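Local coordinates for EGF family domain-containing protein (Toxoplasma gondii, PDB 4Z80) that probably serves as an apical membrane antigen of the parasite surface, binding a RON2-like partner in the moving junction during host-cell invasion, at residues V54-Y60 against F386-D392. Numbering follows the deposited sequence.
Sequences VGVYVGY and FMLSSAD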
loop_
_atom_site.group_PDB
_atom_site.type_symbol
_atom_site.label_atom_id
_atom_site.label_comp_id
_atom_site.label_asym_id
_atom_site.label_seq_id
_atom_site.Cartn_x
_atom_site.Cartn_y
_atom_site.Cartn_z
ATOM N N VAL A 54 -9.208 1.374 -12.335
ATOM C CA VAL A 54 -8.166 2.160 -11.673
ATOM C C VAL A 54 -6.806 1.763 -12.245
ATOM O O VAL A 54 -6.580 0.601 -12.577
ATOM C CB VAL A 54 -8.194 1.946 -10.137
ATOM C CG1 VAL A 54 -6.989 2.599 -9.447
ATOM C CG2 VAL A 54 -9.487 2.497 -9.560
ATOM N N GLY A 55 -5.892 2.721 -12.363
ATOM C CA GLY A 55 -4.564 2.420 -12.877
ATOM C C GLY A 55 -3.837 1.358 -12.054
ATOM O O GLY A 55 -3.831 1.417 -10.826
ATOM N N VAL A 56 -3.224 0.393 -12.732
ATOM C CA VAL A 56 -2.507 -0.703 -12.072
ATOM C C VAL A 56 -1.047 -0.334 -11.781
ATOM O O VAL A 56 -0.540 -0.556 -10.680
ATOM C CB VAL A 56 -2.573 -1.994 -12.938
ATOM C CG1 VAL A 56 -1.616 -3.089 -12.435
ATOM C CG2 VAL A 56 -3.999 -2.512 -12.982
ATOM N N TYR A 57 -0.362 0.234 -12.766
ATOM C CA TYR A 57 1.007 0.674 -12.571
ATOM C C TYR A 57 1.033 1.780 -11.524
ATOM O O TYR A 57 1.797 1.737 -10.562
ATOM C CB TYR A 57 1.592 1.151 -13.907
ATOM C CG TYR A 57 3.074 1.432 -13.910
ATOM C CD1 TYR A 57 4.003 0.406 -13.725
ATOM C CD2 TYR A 57 3.558 2.710 -14.142
ATOM C CE1 TYR A 57 5.370 0.661 -13.746
ATOM C CE2 TYR A 57 4.919 2.965 -14.172
ATOM C CZ TYR A 57 5.816 1.941 -13.984
ATOM O OH TYR A 57 7.170 2.215 -14.012
ATOM N N VAL A 58 0.185 2.779 -11.749
ATOM C CA VAL A 58 -0.024 3.892 -10.837
ATOM C C VAL A 58 -1.532 4.084 -10.679
ATOM O O VAL A 58 -2.225 4.315 -11.674
ATOM C CB VAL A 58 0.619 5.185 -11.377
ATOM C CG1 VAL A 58 0.207 6.388 -10.533
ATOM C CG2 VAL A 58 2.118 5.033 -11.406
ATOM N N GLY A 59 -2.035 3.973 -9.448
ATOM C CA GLY A 59 -3.460 4.079 -9.185
ATOM C C GLY A 59 -3.780 5.206 -8.232
ATOM O O GLY A 59 -3.225 5.268 -7.141
ATOM N N TYR A 60 -4.674 6.096 -8.661
ATOM C CA TYR A 60 -5.084 7.257 -7.879
ATOM C C TYR A 60 -6.584 7.467 -7.954
ATOM O O TYR A 60 -7.210 7.228 -8.993
ATOM C CB TYR A 60 -4.428 8.553 -8.388
ATOM C CG TYR A 60 -2.930 8.643 -8.290
ATOM C CD1 TYR A 60 -2.261 8.348 -7.115
ATOM C CD2 TYR A 60 -2.182 9.042 -9.380
ATOM C CE1 TYR A 60 -0.881 8.431 -7.033
ATOM C CE2 TYR A 60 -0.801 9.136 -9.313
ATOM C CZ TYR A 60 -0.152 8.826 -8.142
ATOM O OH TYR A 60 1.219 8.911 -8.071
ATOM N N PHE A 386 3.316 -4.983 -16.836
ATOM C CA PHE A 386 3.038 -4.060 -15.740
ATOM C C PHE A 386 3.221 -2.604 -16.178
ATOM O O PHE A 386 2.358 -1.753 -15.926
ATOM C CB PHE A 386 3.963 -4.417 -14.563
ATOM C CG PHE A 386 3.853 -3.521 -13.357
ATOM C CD1 PHE A 386 2.633 -3.254 -12.757
ATOM C CD2 PHE A 386 5.005 -2.997 -12.783
ATOM C CE1 PHE A 386 2.566 -2.463 -11.632
ATOM C CE2 PHE A 386 4.940 -2.202 -11.655
ATOM C CZ PHE A 386 3.719 -1.930 -11.083
ATOM N N MET A 387 4.339 -2.335 -16.850
ATOM C CA MET A 387 4.680 -0.978 -17.276
ATOM C C MET A 387 3.812 -0.479 -18.434
ATOM O O MET A 387 3.776 0.719 -18.685
ATOM C CB MET A 387 6.155 -0.913 -17.675
ATOM C CG MET A 387 7.116 -1.253 -16.546
ATOM S SD MET A 387 8.812 -1.574 -17.092
ATOM C CE MET A 387 9.397 0.100 -17.277
ATOM N N LEU A 388 3.124 -1.390 -19.121
ATOM C CA LEU A 388 2.273 -1.058 -20.265
ATOM C C LEU A 388 0.785 -1.233 -19.946
ATOM O O LEU A 388 -0.052 -1.273 -20.848
ATOM C CB LEU A 388 2.647 -1.939 -21.467
ATOM C CG LEU A 388 4.049 -1.803 -22.054
ATOM C CD1 LEU A 388 4.265 -2.840 -23.146
ATOM C CD2 LEU A 388 4.257 -0.394 -22.596
ATOM N N SER A 389 0.443 -1.321 -18.665
ATOM C CA SER A 389 -0.923 -1.670 -18.293
ATOM C C SER A 389 -1.821 -0.436 -18.221
ATOM O O SER A 389 -2.478 -0.096 -19.209
ATOM C CB SER A 389 -0.929 -2.463 -16.966
ATOM O OG SER A 389 -0.382 -1.728 -15.879
ATOM N N SER A 390 -1.871 0.226 -17.074
ATOM C CA SER A 390 -2.707 1.406 -16.932
ATOM C C SER A 390 -2.130 2.283 -15.851
ATOM O O SER A 390 -1.409 1.812 -14.970
ATOM C CB SER A 390 -4.157 1.031 -16.620
ATOM O OG SER A 390 -4.246 0.216 -15.462
ATOM N N ALA A 391 -2.411 3.574 -15.937
ATOM C CA ALA A 391 -1.855 4.521 -14.995
ATOM C C ALA A 391 -2.728 5.750 -14.898
ATOM O O ALA A 391 -3.206 6.273 -15.906
ATOM C CB ALA A 391 -0.458 4.914 -15.395
ATOM N N ASP A 392 -2.943 6.195 -13.672
ATOM C CA ASP A 392 -3.621 7.456 -13.420
ATOM C C ASP A 392 -2.555 8.558 -13.339
ATOM O O ASP A 392 -1.363 8.281 -13.392
ATOM C CB ASP A 392 -4.469 7.341 -12.146
ATOM C CG ASP A 392 -5.539 6.266 -12.270
ATOM O OD1 ASP A 392 -6.195 6.218 -13.336
ATOM O OD2 ASP A 392 -5.721 5.458 -11.332
HETATM O O HOH W 1 -6.717 -0.631 -14.988
#
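Tyr57 drives the edge of its ring into one face of Phe386, a T-shaped stack with centroids 4.8 Å apart and planes at 65°. Tyr57 CD1 sits over the middle of that face, 3.5 Å from Phe386 CE2. CG of Tyr57 lies anti to its backbone N (chi1 -171°), which swings the ring across to the end of helix 378-387, where Met387 CA makes an off-centre CH-pi contact with it. Two flat rings suit this buried corner, because one can lend its C-H edge to the other's pi face.

At the other end Asp392 draws together the two ends of the 54-60 loop. Its OD2 accepts Tyr60 N through the anti lone pair in a nearly straight bond (2.9 Å, 171°), and also takes Gly55 N from above the carboxylate plane. A short acid is apt here: one oxygen gathers two backbone N-H groups of the bent loop, while Asp392 N donates to Val58 O at 2.8 Å. Between these ends Ser390 OG accepts from Val56 N and donates to a water that reaches Val54 O; Ser390 O receives Tyr57 N. Gly55, having no side chain, lets the two backbones close to 4.0 Å between its CA and Ala391 CA. Just past the helix, Ser389 OG turns back to donate to Phe386 O (2.7 Å), a carbonyl of the last turn.

The contact thus joins the loop linking strands 43-51 and 60-62 to the C-terminal end of helix 378-387. Lys322 adds a cation-pi contact to Phe386, the backbone N of Gln297 is hydrogen-bonded to Tyr60 OH, and Pro320 of strand 318-321 packs against Tyr57, Val58 and Phe386.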